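Local coordinates for protein pyruvate kinase 1 (Trypanosoma brucei brucei, PDB 4KCW) that catalyses the transfer of a phosphoryl group from phosphoenolpyruvate to ADP, giving pyruvate and ATP in the last step of glycolysis, at residues Ser212-Ala217 / Ile236-Glu241; Val261-Leu266 / Thr297-Ser302. All coordinates share one frame; numbering follows the deposited sequence.

Interaction 1 of 2, residues Ser212-Ala217 / Ile236-Glu241; sequences SFIRTA and IISKIE. With MG (magnesium ion), chain C; OXL (oxalate ion), chain E.
Ser212 and Lys239 run closest, their CA atoms 5.0 Å apart, and two residues on, Ile214 N makes a weak bond to Lys239 O at 3.4 Å, as the loop leaving strand 208-211 passes the end of strand 235-240. The side chains then sort into three groups. The Glu241 carboxylate stacks on one face of the Phe213 ring: OE2 lies over the centre, 3.6 Å from CD2, and the two planes are only 27° apart. Phe213 N also makes a weak bond to that same OE2 at 3.0 Å. With CG turned away from the carbonyl carbon (chi1 -70°), the ring sits beside its own N-H, which is how one oxygen meets both. OE1 binds magnesium directly, while OE2 holds the loop and takes a bond from water 2, itself a ligand of the metal.

Next comes Lys239. Its chain, bent at chi3 (64°), passes along Ser212 and brings NZ to Ser212 OG at 3.1 Å and to O3 of the oxalate at 2.8 Å; a salt bridge with Asp84 adds a charged partner. Ser212 OG is turned to Thr85 O as well, close to a bound potassium ion. Further back the contact is nonpolar: Ile214 CG1 rests 3.7 Å from Ser238 CB, and Ser238 OG bonds with Ser256. Water 1 sits between Ile214 O and Lys239 O, and Glu241 N makes a weak bond to it.

This is the C-terminal mouth of a TIM barrel, where loops after adjacent parallel strands build the active site. Here they offer a lysine and a metal-binding glutamate to oxalate, a familiar mimic of enolpyruvate in pyruvate kinases.

Interaction 2 of 2, residues Val261-Leu266 / Thr297-Ser302; sequences VARGDL and TQMLES. With MG (magnesium ion), chain C; OXL (oxalate ion), chain E.
Thr297 and Arg263 bury the most surface here, with Gly264 next, and the first two meet mainly through the guanidinium and the Thr297 carbonyl. Arg263 reaches out with a bend at chi3 (-56°) and gives NH2 to Thr297 O, 3.1 Å away; the donor stands above the carbonyl plane, and the bond is reasonably straight at 149°. Met299 crosses the arginine chain at about a right angle, its CG 3.4 Å from the same NH2. The guanidinium is fixed from several other sides too: NH2 pairs with Asp316, NH1 with Gln279 and NE with Ala296 O.

Thr297 splits its branches between protein and ligand. CG2 lies 3.6 Å from Gly264 N, and OG1 donates to O4 of the oxalate at 2.5 Å. Gly264, lacking a side chain, lets that carboxylate come right up to its backbone: Gly264 N bonds to O4 at 2.8 Å, and Asp265 N to O2 at 2.7 Å. Asp265 OD1 meanwhile coordinates magnesium. Arg311 of the second subunit bonds to Arg263 O and Gly264 O, so the subunit interface borders this site.

These two amides belong to the first turn of helix 263-269, so its positive end would favour an anion, together with the metal; the chemistry is that of a carboxylate-binding pocket, consistent with a seat for phosphoenolpyruvate or pyruvate.

How the interactions relate
From the N terminus, interaction 1 comes first: strand 235-240 returns to the loop that follows strand 208-211, after an excursion through helix 217-226. Interaction 2 follows in series, neither nested nor crossed, and closes a longer excursion through helix 275-289, from strand 258-262 to the loop after strand 293-296. Four consecutive strands of one barrel are thus joined at a single mouth. The seam lies between strands 235-240 and 258-262, where Ile240 O and Ala262 N probably hydrogen-bond. Phe213 also packs on Asp265, and Glu241 and Asp265 share the magnesium ion, whose charge would offset their mutual repulsion; the oxalate spans both contacts.

Interaction 1 of 2, residues Ser212-Ala217 / Ile236-Glu241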
loop_
_atom_site.group_PDB
_atom_site.type_symbol
_atom_site.label_atom_id
_atom_site.label_comp_id
_atom_site.label_asym_id
_atom_site.label_seq_id
_atom_site.Cartn_x
_atom_site.Cartn_y
_atom_site.Cartn_z
ATOM N N SER A 212 -17.928 -37.081 2.304
ATOM C CA SER A 212 -18.942 -36.363 3.059
ATOM C C SER A 212 -18.636 -36.277 4.579
ATOM O O SER A 212 -18.042 -37.201 5.163
ATOM C CB SER A 212 -20.306 -36.970 2.803
ATOM O OG SER A 212 -20.585 -37.010 1.411
ATOM N N PHE A 213 -18.935 -35.127 5.179
ATOM C CA PHE A 213 -18.963 -34.991 6.652
ATOM C C PHE A 213 -17.613 -35.158 7.344
ATOM O O PHE A 213 -17.552 -35.479 8.529
ATOM C CB PHE A 213 -19.996 -35.946 7.288
ATOM C CG PHE A 213 -21.427 -35.564 7.007
ATOM C CD1 PHE A 213 -22.002 -34.456 7.634
ATOM C CD2 PHE A 213 -22.191 -36.284 6.064
ATOM C CE1 PHE A 213 -23.316 -34.093 7.354
ATOM C CE2 PHE A 213 -23.489 -35.899 5.751
ATOM C CZ PHE A 213 -24.058 -34.813 6.405
ATOM N N ILE A 214 -16.534 -34.925 6.621
ATOM C CA ILE A 214 -15.230 -34.967 7.246
ATOM C C ILE A 214 -15.187 -33.990 8.406
ATOM O O ILE A 214 -15.437 -32.793 8.232
ATOM C CB ILE A 214 -14.129 -34.623 6.244
ATOM C CG1 ILE A 214 -14.008 -35.744 5.211
ATOM C CG2 ILE A 214 -12.817 -34.405 6.964
ATOM C CD1 ILE A 214 -13.723 -37.116 5.817
ATOM N N ARG A 215 -14.912 -34.481 9.605
ATOM C CA ARG A 215 -14.775 -33.590 10.748
ATOM C C ARG A 215 -13.381 -33.539 11.391
ATOM O O ARG A 215 -13.129 -32.698 12.265
ATOM C CB ARG A 215 -15.861 -33.857 11.789
ATOM C CG ARG A 215 -15.957 -35.295 12.254
ATOM C CD ARG A 215 -17.406 -35.678 12.520
ATOM N NE ARG A 215 -17.945 -36.460 11.413
ATOM C CZ ARG A 215 -18.252 -37.752 11.490
ATOM N NH1 ARG A 215 -18.196 -38.389 12.658
ATOM N NH2 ARG A 215 -18.638 -38.396 10.407
ATOM N N THR A 216 -12.456 -34.381 10.915
ATOM C CA THR A 216 -11.070 -34.399 11.469
ATOM C C THR A 216 -10.053 -34.862 10.437
ATOM O O THR A 216 -10.375 -35.665 9.538
ATOM C CB THR A 216 -10.912 -35.328 12.718
ATOM O OG1 THR A 216 -11.174 -36.686 12.341
ATOM C CG2 THR A 216 -11.835 -34.911 13.865
ATOM N N ALA A 217 -8.802 -34.454 10.629
ATOM C CA ALA A 217 -7.738 -34.973 9.804
ATOM C C ALA A 217 -7.649 -36.489 9.910
ATOM O O ALA A 217 -7.450 -37.163 8.903
ATOM C CB ALA A 217 -6.421 -34.329 10.162
ATOM N N ILE A 236 -8.431 -36.816 -2.534
ATOM C CA ILE A 236 -9.484 -36.704 -1.550
ATOM C C ILE A 236 -9.841 -35.245 -1.330
ATOM O O ILE A 236 -9.040 -34.456 -0.771
ATOM C CB ILE A 236 -9.105 -37.338 -0.187
ATOM C CG1 ILE A 236 -8.745 -38.835 -0.355
ATOM C CG2 ILE A 236 -10.268 -37.170 0.779
ATOM C CD1 ILE A 236 -7.978 -39.415 0.822
ATOM N N ILE A 237 -11.029 -34.886 -1.790
ATOM C CA ILE A 237 -11.629 -33.611 -1.472
ATOM C C ILE A 237 -12.557 -33.807 -0.261
ATOM O O ILE A 237 -13.557 -34.543 -0.345
ATOM C CB ILE A 237 -12.458 -33.109 -2.681
ATOM C CG1 ILE A 237 -11.687 -33.339 -3.989
ATOM C CG2 ILE A 237 -12.885 -31.663 -2.500
ATOM C CD1 ILE A 237 -10.484 -32.453 -4.145
ATOM N N SER A 238 -12.207 -33.191 0.875
ATOM C CA SER A 238 -13.038 -33.312 2.075
ATOM C C SER A 238 -14.187 -32.331 2.021
ATOM O O SER A 238 -13.999 -31.133 1.772
ATOM C CB SER A 238 -12.215 -33.082 3.338
ATOM O OG SER A 238 -11.115 -33.957 3.390
ATOM N N LYS A 239 -15.386 -32.835 2.254
ATOM C CA LYS A 239 -16.557 -31.989 2.297
ATOM C C LYS A 239 -16.729 -31.428 3.698
ATOM O O LYS A 239 -16.800 -32.190 4.653
ATOM C CB LYS A 239 -17.779 -32.800 1.901
ATOM C CG LYS A 239 -17.748 -33.257 0.458
ATOM C CD LYS A 239 -18.881 -34.235 0.157
ATOM C CE LYS A 239 -20.253 -33.585 0.318
ATOM N NZ LYS A 239 -21.330 -34.477 -0.195
ATOM N N ILE A 240 -16.670 -30.097 3.832
ATOM C CA ILE A 240 -16.953 -29.433 5.111
ATOM C C ILE A 240 -18.443 -29.128 5.217
ATOM O O ILE A 240 -19.030 -28.475 4.344
ATOM C CB ILE A 240 -16.182 -28.106 5.272
ATOM C CG1 ILE A 240 -14.685 -28.317 5.049
ATOM C CG2 ILE A 240 -16.445 -27.503 6.652
ATOM C CD1 ILE A 240 -14.100 -29.376 5.935
ATOM N N GLU A 241 -19.049 -29.596 6.296
ATOM C CA GLU A 241 -20.474 -29.872 6.308
ATOM C C GLU A 241 -21.048 -29.714 7.706
ATOM O O GLU A 241 -22.251 -29.680 7.868
ATOM C CB GLU A 241 -20.751 -31.293 5.798
ATOM C CG GLU A 241 -20.898 -31.373 4.307
ATOM C CD GLU A 241 -21.716 -32.565 3.855
ATOM O OE1 GLU A 241 -22.889 -32.357 3.485
ATOM O OE2 GLU A 241 -21.154 -33.680 3.755
HETATM MG MG MG C . -24.265 -33.222 2.403
HETATM C C1 OXL E . -23.494 -31.730 -0.057
HETATM C C2 OXL E . -24.164 -30.557 0.697
HETATM O O1 OXL E . -22.940 -31.530 -1.192
HETATM O O2 OXL E . -24.672 -30.845 1.816
HETATM O O3 OXL E . -23.465 -32.813 0.574
HETATM O O4 OXL E . -24.122 -29.390 0.191
HETATM O O HOH W 1 -17.841 -31.618 7.671
HETATM O O HOH W 2 -23.017 -35.057 2.614
HETATM O O HOH W 3 -25.758 -33.742 1.270
#

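Interaction 2 of 2, residues Val261-Leu266 / Thr297-Ser302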
loop_
_atom_site.group_PDB
_atom_site.type_symbol
_atom_site.label_atom_id
_atom_site.label_comp_id
_atom_site.label_asym_id
_atom_site.label_seq_id
_atom_site.Cartn_x
_atom_site.Cartn_y
_atom_site.Cartn_z
ATOM N N VAL A 261 -16.818 -26.806 0.116
ATOM C CA VAL A 261 -17.778 -26.198 1.013
ATOM C C VAL A 261 -19.149 -26.706 0.668
ATOM O O VAL A 261 -19.742 -26.298 -0.332
ATOM C CB VAL A 261 -17.791 -24.672 0.874
ATOM C CG1 VAL A 261 -18.662 -24.051 1.960
ATOM C CG2 VAL A 261 -16.378 -24.132 0.921
ATOM N N ALA A 262 -19.617 -27.656 1.450
ATOM C CA ALA A 262 -20.874 -28.339 1.178
ATOM C C ALA A 262 -22.002 -27.597 1.862
ATOM O O ALA A 262 -22.407 -27.957 2.965
ATOM C CB ALA A 262 -20.800 -29.779 1.696
ATOM N N ARG A 263 -22.504 -26.548 1.216
ATOM C CA ARG A 263 -23.323 -25.570 1.904
ATOM C C ARG A 263 -24.670 -26.114 2.323
ATOM O O ARG A 263 -25.239 -25.658 3.317
ATOM C CB ARG A 263 -23.463 -24.326 1.071
ATOM C CG ARG A 263 -22.103 -23.692 0.775
ATOM C CD ARG A 263 -22.263 -22.351 0.115
ATOM N NE ARG A 263 -23.047 -22.496 -1.075
ATOM C CZ ARG A 263 -23.396 -21.488 -1.846
ATOM N NH1 ARG A 263 -23.036 -20.255 -1.512
ATOM N NH2 ARG A 263 -24.149 -21.703 -2.915
ATOM N N GLY A 264 -25.099 -27.190 1.659
ATOM C CA GLY A 264 -26.354 -27.863 1.976
ATOM C C GLY A 264 -26.454 -28.308 3.427
ATOM O O GLY A 264 -27.208 -27.706 4.222
ATOM N N ASP A 265 -25.687 -29.339 3.798
ATOM C CA ASP A 265 -25.631 -29.759 5.206
ATOM C C ASP A 265 -25.033 -28.687 6.146
ATOM O O ASP A 265 -25.523 -28.470 7.260
ATOM C CB ASP A 265 -24.895 -31.094 5.353
ATOM C CG ASP A 265 -25.774 -32.285 4.970
ATOM O OD1 ASP A 265 -25.549 -32.854 3.870
ATOM O OD2 ASP A 265 -26.772 -32.554 5.697
ATOM N N LEU A 266 -24.032 -27.972 5.671
ATOM C CA LEU A 266 -23.434 -26.932 6.486
ATOM C C LEU A 266 -24.464 -25.937 7.047
ATOM O O LEU A 266 -24.452 -25.628 8.241
ATOM C CB LEU A 266 -22.347 -26.203 5.715
ATOM C CG LEU A 266 -21.511 -25.284 6.588
ATOM C CD1 LEU A 266 -20.721 -26.154 7.544
ATOM C CD2 LEU A 266 -20.576 -24.425 5.732
ATOM N N THR A 297 -23.806 -26.098 -3.902
ATOM C CA THR A 297 -25.155 -26.420 -3.440
ATOM C C THR A 297 -26.129 -25.246 -3.522
ATOM O O THR A 297 -25.917 -24.205 -2.910
ATOM C CB THR A 297 -25.197 -27.043 -2.046
ATOM O OG1 THR A 297 -24.510 -28.315 -2.063
ATOM C CG2 THR A 297 -26.666 -27.258 -1.614
ATOM N N GLN A 298 -27.195 -25.433 -4.295
ATOM C CA GLN A 298 -28.236 -24.431 -4.437
ATOM C C GLN A 298 -27.716 -23.155 -5.090
ATOM O O GLN A 298 -28.340 -22.099 -4.967
ATOM C CB GLN A 298 -28.875 -24.101 -3.092
ATOM C CG GLN A 298 -29.644 -25.241 -2.463
ATOM C CD GLN A 298 -30.459 -24.787 -1.251
ATOM O OE1 GLN A 298 -30.100 -23.829 -0.560
ATOM N NE2 GLN A 298 -31.602 -25.411 -1.054
ATOM N N MET A 299 -26.621 -23.268 -5.839
ATOM C CA MET A 299 -26.056 -22.116 -6.553
ATOM C C MET A 299 -26.982 -21.549 -7.644
ATOM O O MET A 299 -27.138 -20.350 -7.742
ATOM C CB MET A 299 -24.662 -22.429 -7.097
ATOM C CG MET A 299 -23.686 -22.909 -6.014
ATOM S SD MET A 299 -21.945 -22.564 -6.378
ATOM C CE MET A 299 -21.872 -20.793 -6.115
ATOM N N LEU A 300 -27.683 -22.421 -8.363
ATOM C CA LEU A 300 -28.670 -22.001 -9.381
ATOM C C LEU A 300 -29.990 -22.750 -9.191
ATOM O O LEU A 300 -30.612 -23.221 -10.168
ATOM C CB LEU A 300 -28.128 -22.249 -10.794
ATOM C CG LEU A 300 -26.830 -21.508 -11.097
ATOM C CD1 LEU A 300 -26.241 -21.916 -12.437
ATOM C CD2 LEU A 300 -27.088 -20.007 -11.054
ATOM N N GLU A 301 -30.414 -22.839 -7.932
ATOM C CA GLU A 301 -31.379 -23.819 -7.485
ATOM C C GLU A 301 -32.721 -23.715 -8.229
ATOM O O GLU A 301 -33.273 -24.732 -8.684
ATOM C CB GLU A 301 -31.597 -23.661 -5.978
ATOM C CG GLU A 301 -32.683 -24.540 -5.386
ATOM C CD GLU A 301 -32.312 -26.023 -5.332
ATOM O OE1 GLU A 301 -33.210 -26.843 -5.028
ATOM O OE2 GLU A 301 -31.128 -26.373 -5.537
ATOM N N SER A 302 -33.269 -22.503 -8.307
ATOM C CA SER A 302 -34.523 -22.290 -9.038
ATOM C C SER A 302 -34.476 -22.863 -10.463
ATOM O O SER A 302 -35.478 -23.365 -10.961
ATOM C CB SER A 302 -34.909 -20.807 -9.073
ATOM O OG SER A 302 -34.064 -20.080 -9.948
HETATM MG MG MG C . -24.265 -33.222 2.403
HETATM C C1 OXL E . -23.494 -31.730 -0.057
HETATM C C2 OXL E . -24.164 -30.557 0.697
HETATM O O1 OXL E . -22.940 -31.530 -1.192
HETATM O O2 OXL E . -24.672 -30.845 1.816
HETATM O O3 OXL E . -23.465 -32.813 0.574
HETATM O O4 OXL E . -24.122 -29.390 0.191
HETATM O O HOH W 2 -23.017 -35.057 2.614
HETATM O O HOH W 3 -25.758 -33.742 1.270
#